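Beta-lactamase domain protein (Burkholderia ambifaria, PDB 5I0P) is probably a zinc-dependent hydrolase of the metallo-beta-lactamase superfamily, holding two zinc ions and carrying a mostly helical C-terminal domain. Local coordinates at residues R41-F46 / R79-Q84; Q84-H89 / N112-G117; F136-A141 / P183-R188; E300-A305 / N343-A348. All blocks are in the same frame, centred on the assembly; numbering follows the deposited sequence.

Contact 1. Residues R41-F46 / R79-Q84; sequences RMPLPF and RTHWEQ
The indole N-H of W82, NE1, is hydrogen-bonded to the backbone carbonyl of C71, and this bond helps to fix the rotation of the ring whose face receives M42. The terminal methyl CE of M42 stands 3.6 Å from the centroid of the five-membered ring of W82 and only 4° off its normal, a CH-pi contact in which the aliphatic chain meets the indole at about a right angle. The sulfur sits farther back above the same face, with SD of M42 5.3 Å from that centroid, a distant Met-aromatic contact. A bend about CB–CG of M42 (chi2 -64°) carries SD past CB of H81 at 3.7 Å and CE on to W82. A thin, flexible methionine suits this place because it can serve two neighbours at once. P43 brings its CD in the plane of the H81 imidazole, at the edge, 3.8 Å from CD2 of H81. On the far side of that ring ND1 of H81 makes a weak bond to OE1 of Q84, 3.4 Å long, one turn on in the helix. The axes of strand 41-43 and helix 79-84 approach to 9.4 Å and run at 151°, roughly antiparallel. L53 of strand 50-60 touches both M42 and W82 from the neighbouring strand. Such packing of an outer helix on a sheet is characteristic of the alpha-beta-beta-alpha sandwich of metallo-beta-lactamases.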
loop_
_atom_site.group_PDB
_atom_site.type_symbol
_atom_site.label_atom_id
_atom_site.label_comp_id
_atom_site.label_asym_id
_atom_site.label_seq_id
_atom_site.Cartn_x
_atom_site.Cartn_y
_atom_site.Cartn_z
ATOM N N ARG A 41 8.994 12.308 -4.583
ATOM C CA ARG A 41 9.190 10.974 -5.144
ATOM C C ARG A 41 10.538 10.433 -4.711
ATOM O O ARG A 41 11.560 11.093 -4.892
ATOM C CB ARG A 41 9.080 10.962 -6.676
ATOM C CG ARG A 41 9.450 9.618 -7.278
ATOM C CD ARG A 41 9.299 9.603 -8.811
ATOM N NE ARG A 41 7.893 9.417 -9.057
ATOM C CZ ARG A 41 7.340 8.485 -9.814
ATOM N NH1 ARG A 41 8.064 7.607 -10.492
ATOM N NH2 ARG A 41 6.023 8.456 -9.879
ATOM N N MET A 42 10.537 9.247 -4.118
ATOM C CA MET A 42 11.761 8.654 -3.618
ATOM C C MET A 42 12.178 7.434 -4.451
ATOM O O MET A 42 11.331 6.640 -4.877
ATOM C CB MET A 42 11.599 8.234 -2.153
ATOM C CG MET A 42 11.476 9.441 -1.156
ATOM S SD MET A 42 13.012 10.445 -1.118
ATOM C CE MET A 42 12.569 11.393 0.371
ATOM N N PRO A 43 13.469 7.265 -4.708
ATOM C CA PRO A 43 13.923 6.060 -5.415
ATOM C C PRO A 43 13.838 4.829 -4.532
ATOM O O PRO A 43 14.063 4.893 -3.322
ATOM C CB PRO A 43 15.381 6.379 -5.739
ATOM C CG PRO A 43 15.800 7.272 -4.586
ATOM C CD PRO A 43 14.589 8.147 -4.337
ATOM N N LEU A 44 13.499 3.703 -5.145
ATOM C CA LEU A 44 13.573 2.419 -4.473
ATOM C C LEU A 44 14.468 1.511 -5.303
ATOM O O LEU A 44 14.522 1.669 -6.520
ATOM C CB LEU A 44 12.183 1.795 -4.286
ATOM C CG LEU A 44 11.303 2.556 -3.284
ATOM C CD1 LEU A 44 9.923 2.021 -3.285
ATOM C CD2 LEU A 44 11.871 2.549 -1.840
ATOM N N PRO A 45 15.242 0.603 -4.668
ATOM C CA PRO A 45 16.173 -0.257 -5.419
ATOM C C PRO A 45 15.610 -1.618 -5.806
ATOM O O PRO A 45 16.343 -2.612 -5.769
ATOM C CB PRO A 45 17.332 -0.419 -4.435
ATOM C CG PRO A 45 16.587 -0.458 -3.081
ATOM C CD PRO A 45 15.412 0.461 -3.213
ATOM N N PHE A 46 14.333 -1.680 -6.172
ATOM C CA PHE A 46 13.637 -2.905 -6.539
ATOM C C PHE A 46 13.037 -2.688 -7.910
ATOM O O PHE A 46 13.201 -1.623 -8.502
ATOM C CB PHE A 46 12.496 -3.241 -5.574
ATOM C CG PHE A 46 12.855 -3.097 -4.145
ATOM C CD1 PHE A 46 13.933 -3.785 -3.610
ATOM C CD2 PHE A 46 12.139 -2.214 -3.346
ATOM C CE1 PHE A 46 14.267 -3.622 -2.283
ATOM C CE2 PHE A 46 12.455 -2.040 -2.023
ATOM C CZ PHE A 46 13.519 -2.739 -1.480
ATOM N N ARG A 79 17.265 8.853 2.767
ATOM C CA ARG A 79 17.596 9.678 3.926
ATOM C C ARG A 79 18.201 11.007 3.478
ATOM O O ARG A 79 17.820 12.085 3.959
ATOM C CB ARG A 79 18.567 8.897 4.813
ATOM C CG ARG A 79 18.176 8.728 6.250
ATOM C CD ARG A 79 18.493 7.334 6.807
ATOM N NE ARG A 79 19.850 6.840 6.551
ATOM C CZ ARG A 79 20.125 5.562 6.274
ATOM N NH1 ARG A 79 19.129 4.665 6.174
ATOM N NH2 ARG A 79 21.382 5.171 6.071
ATOM N N THR A 80 19.142 10.930 2.522
ATOM C CA THR A 80 19.804 12.105 1.980
ATOM C C THR A 80 18.790 13.049 1.349
ATOM O O THR A 80 18.895 14.277 1.503
ATOM C CB THR A 80 20.851 11.681 0.932
ATOM O OG1 THR A 80 21.848 10.837 1.528
ATOM C CG2 THR A 80 21.562 12.925 0.328
ATOM N N HIS A 81 17.808 12.494 0.615
ATOM C CA HIS A 81 16.801 13.334 -0.028
ATOM C C HIS A 81 15.854 13.969 0.999
ATOM O O HIS A 81 15.442 15.127 0.842
ATOM C CB HIS A 81 16.028 12.521 -1.068
ATOM C CG HIS A 81 16.857 12.070 -2.238
ATOM N ND1 HIS A 81 17.980 12.749 -2.669
ATOM C CD2 HIS A 81 16.715 11.014 -3.078
ATOM C CE1 HIS A 81 18.494 12.126 -3.716
ATOM N NE2 HIS A 81 17.743 11.078 -3.992
ATOM N N TRP A 82 15.510 13.244 2.062
ATOM C CA TRP A 82 14.722 13.854 3.129
ATOM C C TRP A 82 15.475 15.025 3.748
ATOM O O TRP A 82 14.904 16.108 3.953
ATOM C CB TRP A 82 14.387 12.824 4.207
ATOM C CG TRP A 82 13.073 12.142 4.063
ATOM C CD1 TRP A 82 12.856 10.795 4.041
ATOM C CD2 TRP A 82 11.783 12.762 3.940
ATOM N NE1 TRP A 82 11.512 10.536 3.910
ATOM C CE2 TRP A 82 10.829 11.721 3.837
ATOM C CE3 TRP A 82 11.341 14.095 3.883
ATOM C CZ2 TRP A 82 9.452 11.968 3.724
ATOM C CZ3 TRP A 82 9.974 14.343 3.756
ATOM C CH2 TRP A 82 9.046 13.277 3.675
ATOM N N GLU A 83 16.771 14.828 4.041
ATOM C CA GLU A 83 17.560 15.921 4.611
ATOM C C GLU A 83 17.571 17.130 3.700
ATOM O O GLU A 83 17.507 18.264 4.181
ATOM C CB GLU A 83 18.986 15.474 4.914
ATOM C CG GLU A 83 19.086 14.674 6.213
ATOM C CD GLU A 83 18.673 15.488 7.429
ATOM O OE1 GLU A 83 18.028 14.928 8.313
ATOM O OE2 GLU A 83 18.971 16.700 7.488
ATOM N N GLN A 84 17.610 16.909 2.386
ATOM C CA GLN A 84 17.541 18.013 1.442
ATOM C C GLN A 84 16.171 18.680 1.465
ATOM O O GLN A 84 16.071 19.910 1.361
ATOM C CB GLN A 84 17.869 17.524 0.035
ATOM C CG GLN A 84 19.353 17.339 -0.230
ATOM C CD GLN A 84 19.636 16.525 -1.490
ATOM O OE1 GLN A 84 18.718 16.058 -2.187
ATOM N NE2 GLN A 84 20.924 16.337 -1.776
#

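Contact 2. Residues Q84-H89 / N112-G117; sequences QIFDRH and NWLCEG
F86 reaches from helix 76-88 with CZ and CE2 directed at L114 and W113 of helix 111-115, and meets the two in different ways. Methyl CD2 of L114 lies in the plane of the F86 ring, at its edge, 3.6 Å from CZ of F86. The indole of W113 comes up obliquely instead: its CH2 is 4.0 Å from CE2 of F86. W113 reaches this place because its CG is anti to the backbone N (chi1 -175°), which throws the long indole out from the helix toward helix 76-88, while NE1 is held by the carboxylate of D119. A long flat side chain suits a place where the closest CA atoms of the two segments, those of F86 and G117, are 9.6 Å apart. G117 is the C-prime residue of a Schellman motif that ends helix 111-115; its positive phi (97°) is easily adopted by glycine, and its N donates to O of L114 at 2.9 Å. The helices meet on the outer side of the first sheet of the metallo-beta-lactamase sandwich, where L114 also touches V98 of strand 95-99. F86 also meets W123 edge-to-face and W82, the latter with ring planes at about 25°.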
loop_
_atom_site.group_PDB
_atom_site.type_symbol
_atom_site.label_atom_id
_atom_site.label_comp_id
_atom_site.label_asym_id
_atom_site.label_seq_id
_atom_site.Cartn_x
_atom_site.Cartn_y
_atom_site.Cartn_z
ATOM N N GLN A 84 17.610 16.909 2.386
ATOM C CA GLN A 84 17.541 18.013 1.442
ATOM C C GLN A 84 16.171 18.680 1.465
ATOM O O GLN A 84 16.071 19.910 1.361
ATOM C CB GLN A 84 17.869 17.524 0.035
ATOM C CG GLN A 84 19.353 17.339 -0.230
ATOM C CD GLN A 84 19.636 16.525 -1.490
ATOM O OE1 GLN A 84 18.718 16.058 -2.187
ATOM N NE2 GLN A 84 20.924 16.337 -1.776
ATOM N N ILE A 85 15.102 17.896 1.607
ATOM C CA ILE A 85 13.777 18.504 1.677
ATOM C C ILE A 85 13.609 19.281 2.976
ATOM O O ILE A 85 12.993 20.356 2.995
ATOM C CB ILE A 85 12.685 17.440 1.504
ATOM C CG1 ILE A 85 12.463 17.152 0.006
ATOM C CG2 ILE A 85 11.396 17.848 2.269
ATOM C CD1 ILE A 85 12.443 15.704 -0.345
ATOM N N PHE A 86 14.164 18.764 4.075
ATOM C CA PHE A 86 14.150 19.517 5.318
ATOM C C PHE A 86 14.856 20.847 5.146
ATOM O O PHE A 86 14.407 21.875 5.671
ATOM C CB PHE A 86 14.837 18.727 6.436
ATOM C CG PHE A 86 14.227 17.378 6.728
ATOM C CD1 PHE A 86 12.889 17.114 6.446
ATOM C CD2 PHE A 86 14.994 16.392 7.333
ATOM C CE1 PHE A 86 12.319 15.862 6.760
ATOM C CE2 PHE A 86 14.443 15.148 7.666
ATOM C CZ PHE A 86 13.105 14.876 7.373
ATOM N N ASP A 87 15.960 20.853 4.397
ATOM C CA ASP A 87 16.770 22.059 4.322
ATOM C C ASP A 87 16.172 23.098 3.389
ATOM O O ASP A 87 16.276 24.302 3.647
ATOM C CB ASP A 87 18.202 21.720 3.905
ATOM C CG ASP A 87 19.000 21.074 5.033
ATOM O OD1 ASP A 87 20.030 20.421 4.775
ATOM O OD2 ASP A 87 18.626 21.271 6.200
ATOM N N ARG A 88 15.539 22.668 2.305
ATOM C CA ARG A 88 15.227 23.594 1.232
ATOM C C ARG A 88 13.748 23.752 0.944
ATOM O O ARG A 88 13.393 24.720 0.270
ATOM C CB ARG A 88 15.933 23.161 -0.056
ATOM N N HIS A 89 12.863 22.847 1.443
ATOM C CA HIS A 89 11.500 22.863 0.928
ATOM C C HIS A 89 10.421 22.741 1.996
ATOM O O HIS A 89 9.283 22.347 1.682
ATOM C CB HIS A 89 11.337 21.759 -0.125
ATOM C CG HIS A 89 12.255 21.930 -1.295
ATOM N ND1 HIS A 89 13.381 21.155 -1.481
ATOM C CD2 HIS A 89 12.261 22.847 -2.291
ATOM C CE1 HIS A 89 14.013 21.557 -2.571
ATOM N NE2 HIS A 89 13.351 22.577 -3.082
ATOM N N ASN A 112 10.391 5.900 12.194
ATOM C CA ASN A 112 11.052 6.262 13.444
ATOM C C ASN A 112 12.065 7.378 13.234
ATOM O O ASN A 112 12.090 8.356 13.987
ATOM C CB ASN A 112 11.733 5.069 14.086
ATOM C CG ASN A 112 12.153 5.382 15.506
ATOM O OD1 ASN A 112 11.310 5.447 16.405
ATOM N ND2 ASN A 112 13.426 5.615 15.715
ATOM N N TRP A 113 12.891 7.259 12.193
ATOM C CA TRP A 113 13.864 8.301 11.853
ATOM C C TRP A 113 13.197 9.652 11.634
ATOM O O TRP A 113 13.669 10.679 12.138
ATOM C CB TRP A 113 14.607 7.889 10.590
ATOM C CG TRP A 113 15.707 8.790 10.174
ATOM C CD1 TRP A 113 16.958 8.841 10.701
ATOM C CD2 TRP A 113 15.689 9.730 9.090
ATOM N NE1 TRP A 113 17.710 9.755 10.023
ATOM C CE2 TRP A 113 16.956 10.305 9.021
ATOM C CE3 TRP A 113 14.723 10.134 8.170
ATOM C CZ2 TRP A 113 17.279 11.296 8.091
ATOM C CZ3 TRP A 113 15.065 11.120 7.222
ATOM C CH2 TRP A 113 16.319 11.672 7.198
ATOM N N LEU A 114 12.091 9.668 10.878
ATOM C CA LEU A 114 11.351 10.906 10.671
ATOM C C LEU A 114 10.780 11.435 11.969
ATOM O O LEU A 114 10.964 12.609 12.307
ATOM C CB LEU A 114 10.215 10.689 9.669
ATOM C CG LEU A 114 10.677 10.551 8.221
ATOM C CD1 LEU A 114 9.488 10.310 7.324
ATOM C CD2 LEU A 114 11.455 11.747 7.772
ATOM N N CYS A 115 10.116 10.562 12.736
ATOM C CA CYS A 115 9.474 10.985 13.968
ATOM C C CYS A 115 10.454 11.658 14.890
ATOM O O CYS A 115 10.091 12.603 15.606
ATOM C CB CYS A 115 8.879 9.784 14.684
ATOM S SG CYS A 115 7.356 9.325 14.008
ATOM N N GLU A 116 11.700 11.196 14.871
ATOM C CA GLU A 116 12.699 11.671 15.799
ATOM C C GLU A 116 13.575 12.764 15.224
ATOM O O GLU A 116 14.585 13.139 15.848
ATOM C CB GLU A 116 13.497 10.490 16.300
ATOM C CG GLU A 116 12.813 9.957 17.539
ATOM C CD GLU A 116 13.328 8.618 17.868
ATOM O OE1 GLU A 116 14.419 8.296 17.337
ATOM O OE2 GLU A 116 12.642 7.883 18.615
ATOM N N GLY A 117 13.197 13.300 14.064
ATOM C CA GLY A 117 13.801 14.509 13.551
ATOM C C GLY A 117 14.908 14.316 12.545
ATOM O O GLY A 117 15.635 15.274 12.272
#

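Contact 3. Residues F136-A141 / P183-R188; sequences FGCLMA and PAVPPR
The last turns of helix 131-141 rest here on the loop that leads into strand 190-192, the outermost strand at one end of the seven-stranded sheet of the metallo-beta-lactamase fold. V185 makes the side-chain contacts with residues 136-141. Its backbone is extended and its CB is directed at the helix, and the two methyls divide the work. CG1, set anti to the backbone N (chi1 -180°), lies 3.9 Å from SG of C138, whereas CG2 of V185 lies 3.6 Å from CB of A141. C138 and A141 are three residues apart and therefore fall on neighbouring turns of one helix face, a spacing that a beta-branched side chain can span with its two arms. Small residues suit that face: A141 offers one methyl and C138 a compact sulfur, and they accompany a close approach of the backbones, with the CA atoms of C138 and V185 6.8 Å apart. The loop itself is stiffened by the adjacent prolines P186 and P187, and the carbonyl oxygen of P186 is hydrogen-bonded to the hydroxyl of Y134 earlier in the helix. N112 of helix 111-115 also packs against A184, P186 and P187. F136 and M140 of helix 131-141 touch C103, which lies between the zinc ligands H102 and H104. No hydrogen bond links the two segments directly, so their contact is wholly apolar and non-directional, resting on the fit of three methyls and a sulfur at the partly exposed surface.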
loop_
_atom_site.group_PDB
_atom_site.type_symbol
_atom_site.label_atom_id
_atom_site.label_comp_id
_atom_site.label_asym_id
_atom_site.label_seq_id
_atom_site.Cartn_x
_atom_site.Cartn_y
_atom_site.Cartn_z
ATOM N N PHE A 136 1.114 -5.147 13.145
ATOM C CA PHE A 136 1.783 -6.043 12.207
ATOM C C PHE A 136 3.200 -5.573 11.906
ATOM O O PHE A 136 4.134 -6.387 11.852
ATOM C CB PHE A 136 1.003 -6.159 10.898
ATOM C CG PHE A 136 1.449 -7.301 10.058
ATOM C CD1 PHE A 136 1.700 -8.522 10.630
ATOM C CD2 PHE A 136 1.671 -7.145 8.701
ATOM C CE1 PHE A 136 2.141 -9.586 9.858
ATOM C CE2 PHE A 136 2.115 -8.205 7.914
ATOM C CZ PHE A 136 2.354 -9.428 8.495
ATOM N N GLY A 137 3.370 -4.262 11.687
ATOM C CA GLY A 137 4.703 -3.716 11.491
ATOM C C GLY A 137 5.619 -4.011 12.663
ATOM O O GLY A 137 6.774 -4.411 12.484
ATOM N N CYS A 138 5.115 -3.827 13.882
ATOM C CA CYS A 138 5.911 -4.171 15.047
ATOM C C CYS A 138 6.263 -5.650 15.036
ATOM O O CYS A 138 7.428 -6.022 15.218
ATOM C CB CYS A 138 5.168 -3.777 16.322
ATOM S SG CYS A 138 5.154 -1.984 16.516
ATOM N N LEU A 139 5.269 -6.510 14.785
ATOM C CA LEU A 139 5.533 -7.945 14.761
ATOM C C LEU A 139 6.649 -8.277 13.782
ATOM O O LEU A 139 7.562 -9.046 14.102
ATOM C CB LEU A 139 4.261 -8.712 14.414
ATOM C CG LEU A 139 4.074 -9.868 15.389
ATOM C CD1 LEU A 139 4.381 -9.369 16.799
ATOM C CD2 LEU A 139 2.677 -10.467 15.314
ATOM N N MET A 140 6.615 -7.679 12.598
ATOM C CA MET A 140 7.604 -7.991 11.579
ATOM C C MET A 140 8.967 -7.357 11.817
ATOM O O MET A 140 9.965 -7.872 11.308
ATOM C CB MET A 140 7.064 -7.588 10.215
ATOM C CG MET A 140 6.037 -8.578 9.713
ATOM S SD MET A 140 5.795 -8.304 7.976
ATOM C CE MET A 140 5.189 -6.615 7.970
ATOM N N ALA A 141 9.056 -6.256 12.557
ATOM C CA ALA A 141 10.395 -5.740 12.804
ATOM C C ALA A 141 11.112 -6.492 13.919
ATOM O O ALA A 141 12.335 -6.352 14.047
ATOM C CB ALA A 141 10.348 -4.245 13.108
ATOM N N PRO A 183 14.523 -0.653 10.242
ATOM C CA PRO A 183 15.472 -1.057 11.283
ATOM C C PRO A 183 15.078 -0.594 12.671
ATOM O O PRO A 183 15.694 -1.023 13.644
ATOM C CB PRO A 183 16.782 -0.403 10.814
ATOM C CG PRO A 183 16.312 0.868 10.167
ATOM C CD PRO A 183 14.986 0.530 9.496
ATOM N N ALA A 184 14.059 0.241 12.788
ATOM C CA ALA A 184 13.540 0.714 14.057
ATOM C C ALA A 184 12.090 1.102 13.817
ATOM O O ALA A 184 11.721 1.533 12.724
ATOM C CB ALA A 184 14.344 1.910 14.613
ATOM N N VAL A 185 11.274 0.972 14.855
ATOM C CA VAL A 185 9.862 1.321 14.738
ATOM C C VAL A 185 9.533 2.285 15.872
ATOM O O VAL A 185 10.081 2.144 16.971
ATOM C CB VAL A 185 8.982 0.058 14.765
ATOM C CG1 VAL A 185 7.553 0.411 14.641
ATOM C CG2 VAL A 185 9.320 -0.839 13.613
ATOM N N PRO A 186 8.716 3.309 15.651
ATOM C CA PRO A 186 8.325 4.171 16.759
ATOM C C PRO A 186 7.612 3.356 17.822
ATOM O O PRO A 186 6.720 2.554 17.494
ATOM C CB PRO A 186 7.378 5.187 16.108
ATOM C CG PRO A 186 7.708 5.141 14.666
ATOM C CD PRO A 186 8.078 3.725 14.391
ATOM N N PRO A 187 8.001 3.522 19.092
ATOM C CA PRO A 187 7.420 2.740 20.188
ATOM C C PRO A 187 6.059 3.215 20.651
ATOM O O PRO A 187 5.536 2.654 21.611
ATOM C CB PRO A 187 8.444 2.913 21.301
ATOM C CG PRO A 187 9.029 4.256 21.046
ATOM C CD PRO A 187 8.998 4.495 19.571
ATOM N N ARG A 188 5.505 4.263 20.048
ATOM C CA ARG A 188 4.184 4.776 20.385
ATOM C C ARG A 188 3.501 5.189 19.103
ATOM O O ARG A 188 4.157 5.493 18.112
ATOM C CB ARG A 188 4.256 6.022 21.286
ATOM C CG ARG A 188 4.871 5.806 22.592
ATOM C CD ARG A 188 5.200 7.120 23.240
ATOM N NE ARG A 188 5.591 6.844 24.610
ATOM C CZ ARG A 188 6.790 6.415 24.975
ATOM N NH1 ARG A 188 7.732 6.226 24.064
ATOM N NH2 ARG A 188 7.038 6.170 26.258
#

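Contact 4. Residues E300-A305 / N343-A348; sequences EEVRVA and NLLWLA
Helices 284-308 and 333-347 come together with the CA atoms of R303 and L345 8.0 Å apart, and the side chain of L345 bridges the distance. Its two methyls part to different partners: CD1 of L345 touches CG1 of V302 at 3.7 Å, while CD2 of L345 sits 3.6 Å from NH2 of R303, over one face of the guanidinium and toward its rim. A branched leucine is apt here, since one arm enters apolar surroundings and the other underlies a charged but flat group. These helices belong to the C-terminal part of the chain, whose family is classed with helix-turn-helix domains, and V302 joins their core by also touching I316 and M320 of helix 313-320. R303 runs extended from CG to NE along the edge of this interface. Its NH1 forms a salt bridge with OE1 of E300, one turn back, at 2.6 Å; the acceptor lies 27° out of the guanidinium plane, and the nitrogen arrives almost in line with the C-O bond of the carboxylate. R303 has a second acidic partner, E350, which lies just beyond the end of helix 333-347 and pairs with NE.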
loop_
_atom_site.group_PDB
_atom_site.type_symbol
_atom_site.label_atom_id
_atom_site.label_comp_id
_atom_site.label_asym_id
_atom_site.label_seq_id
_atom_site.Cartn_x
_atom_site.Cartn_y
_atom_site.Cartn_z
ATOM N N GLU A 300 -10.192 -16.525 -14.030
ATOM C CA GLU A 300 -10.681 -17.433 -15.044
ATOM C C GLU A 300 -9.571 -18.381 -15.509
ATOM O O GLU A 300 -9.812 -19.571 -15.732
ATOM C CB GLU A 300 -11.287 -16.619 -16.186
ATOM C CG GLU A 300 -12.080 -17.439 -17.198
ATOM C CD GLU A 300 -13.229 -18.247 -16.557
ATOM O OE1 GLU A 300 -13.703 -17.902 -15.442
ATOM O OE2 GLU A 300 -13.654 -19.249 -17.177
ATOM N N GLU A 301 -8.338 -17.887 -15.612
ATOM C CA GLU A 301 -7.246 -18.776 -15.992
ATOM C C GLU A 301 -7.056 -19.855 -14.947
ATOM O O GLU A 301 -6.746 -21.007 -15.273
ATOM C CB GLU A 301 -5.947 -17.997 -16.219
ATOM C CG GLU A 301 -6.081 -17.035 -17.387
ATOM C CD GLU A 301 -4.931 -16.061 -17.515
ATOM O OE1 GLU A 301 -4.872 -15.374 -18.561
ATOM O OE2 GLU A 301 -4.117 -15.949 -16.575
ATOM N N VAL A 302 -7.247 -19.502 -13.681
ATOM C CA VAL A 302 -7.136 -20.504 -12.638
ATOM C C VAL A 302 -8.304 -21.490 -12.706
ATOM O O VAL A 302 -8.108 -22.706 -12.568
ATOM C CB VAL A 302 -7.012 -19.824 -11.276
ATOM C CG1 VAL A 302 -6.947 -20.879 -10.205
ATOM C CG2 VAL A 302 -5.776 -18.970 -11.270
ATOM N N ARG A 303 -9.531 -21.002 -12.933
ATOM C CA ARG A 303 -10.637 -21.930 -13.179
ATOM C C ARG A 303 -10.290 -22.927 -14.279
ATOM O O ARG A 303 -10.480 -24.143 -14.128
ATOM C CB ARG A 303 -11.908 -21.191 -13.587
ATOM C CG ARG A 303 -12.632 -20.490 -12.497
ATOM C CD ARG A 303 -14.018 -20.041 -12.976
ATOM N NE ARG A 303 -14.615 -19.200 -11.951
ATOM C CZ ARG A 303 -14.498 -17.880 -11.918
ATOM N NH1 ARG A 303 -13.828 -17.263 -12.881
ATOM N NH2 ARG A 303 -15.048 -17.184 -10.933
ATOM N N VAL A 304 -9.769 -22.409 -15.401
ATOM C CA VAL A 304 -9.469 -23.241 -16.552
ATOM C C VAL A 304 -8.447 -24.300 -16.179
ATOM O O VAL A 304 -8.553 -25.459 -16.596
ATOM C CB VAL A 304 -8.990 -22.349 -17.726
ATOM C CG1 VAL A 304 -8.461 -23.176 -18.894
ATOM C CG2 VAL A 304 -10.118 -21.465 -18.211
ATOM N N ALA A 305 -7.436 -23.918 -15.397
ATOM C CA ALA A 305 -6.379 -24.863 -15.056
ATOM C C ALA A 305 -6.887 -25.968 -14.129
ATOM O O ALA A 305 -6.566 -27.142 -14.344
ATOM C CB ALA A 305 -5.171 -24.130 -14.459
ATOM N N ASN A 343 -7.715 -19.436 -3.255
ATOM C CA ASN A 343 -8.535 -19.348 -2.038
ATOM C C ASN A 343 -9.848 -18.623 -2.292
ATOM O O ASN A 343 -10.867 -18.938 -1.673
ATOM C CB ASN A 343 -7.777 -18.656 -0.913
ATOM C CG ASN A 343 -6.950 -19.608 -0.141
ATOM O OD1 ASN A 343 -6.782 -20.763 -0.579
ATOM N ND2 ASN A 343 -6.401 -19.161 0.996
ATOM N N LEU A 344 -9.847 -17.628 -3.163
ATOM C CA LEU A 344 -11.102 -16.955 -3.454
ATOM C C LEU A 344 -12.093 -17.939 -4.065
ATOM O O LEU A 344 -13.252 -18.028 -3.627
ATOM C CB LEU A 344 -10.848 -15.758 -4.371
ATOM C CG LEU A 344 -11.984 -14.838 -4.796
ATOM C CD1 LEU A 344 -11.377 -13.538 -5.359
ATOM C CD2 LEU A 344 -12.939 -15.466 -5.836
ATOM N N LEU A 345 -11.638 -18.700 -5.073
ATOM C CA LEU A 345 -12.502 -19.672 -5.732
ATOM C C LEU A 345 -12.896 -20.761 -4.752
ATOM O O LEU A 345 -14.056 -21.201 -4.696
ATOM C CB LEU A 345 -11.772 -20.279 -6.944
ATOM C CG LEU A 345 -11.307 -19.352 -8.090
ATOM C CD1 LEU A 345 -10.289 -20.023 -9.005
ATOM C CD2 LEU A 345 -12.478 -18.788 -8.903
ATOM N N TRP A 346 -11.950 -21.154 -3.913
ATOM C CA TRP A 346 -12.243 -22.171 -2.933
ATOM C C TRP A 346 -13.286 -21.666 -1.946
ATOM O O TRP A 346 -14.320 -22.316 -1.732
ATOM C CB TRP A 346 -10.942 -22.598 -2.258
ATOM C CG TRP A 346 -11.124 -23.418 -1.022
ATOM C CD1 TRP A 346 -11.891 -24.533 -0.872
ATOM C CD2 TRP A 346 -10.508 -23.179 0.247
ATOM N NE1 TRP A 346 -11.789 -25.006 0.414
ATOM C CE2 TRP A 346 -10.948 -24.195 1.121
ATOM C CE3 TRP A 346 -9.616 -22.212 0.724
ATOM C CZ2 TRP A 346 -10.537 -24.267 2.457
ATOM C CZ3 TRP A 346 -9.221 -22.274 2.061
ATOM C CH2 TRP A 346 -9.677 -23.298 2.906
ATOM N N LEU A 347 -13.064 -20.489 -1.365
ATOM C CA LEU A 347 -14.029 -20.018 -0.369
ATOM C C LEU A 347 -15.378 -19.670 -0.998
ATOM O O LEU A 347 -16.389 -19.654 -0.289
ATOM C CB LEU A 347 -13.445 -18.842 0.414
ATOM C CG LEU A 347 -12.224 -19.356 1.184
ATOM C CD1 LEU A 347 -11.313 -18.277 1.692
ATOM C CD2 LEU A 347 -12.719 -20.214 2.322
ATOM N N ALA A 348 -15.429 -19.439 -2.314
ATOM C CA ALA A 348 -16.691 -19.185 -3.006
ATOM C C ALA A 348 -17.441 -20.459 -3.375
ATOM O O ALA A 348 -18.540 -20.380 -3.920
ATOM C CB ALA A 348 -16.452 -18.371 -4.262
#

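In the fold
Contacts 1, 2 and 3 follow one another along the chain in the metallo-beta-lactamase domain, and contact 4 comes last, in the C-terminal helices. Contacts 1 and 2, with centres about 11 Å apart, share helix 76-88 and Q84; the first ties that helix to strand 37-43, the second to helix 111-115, and W113 packs on R79 and W82 between them. Contact 3, centred about 20 Å from contact 2, is joined to it by N112, which lies against loop 183-188. The centre of contact 4 is about 40 Å from that of contact 1, across the chain's centre. Three contacts thus join helices, strand and loop of the zinc-binding sandwich, and the fourth joins two helices of the C-terminal part.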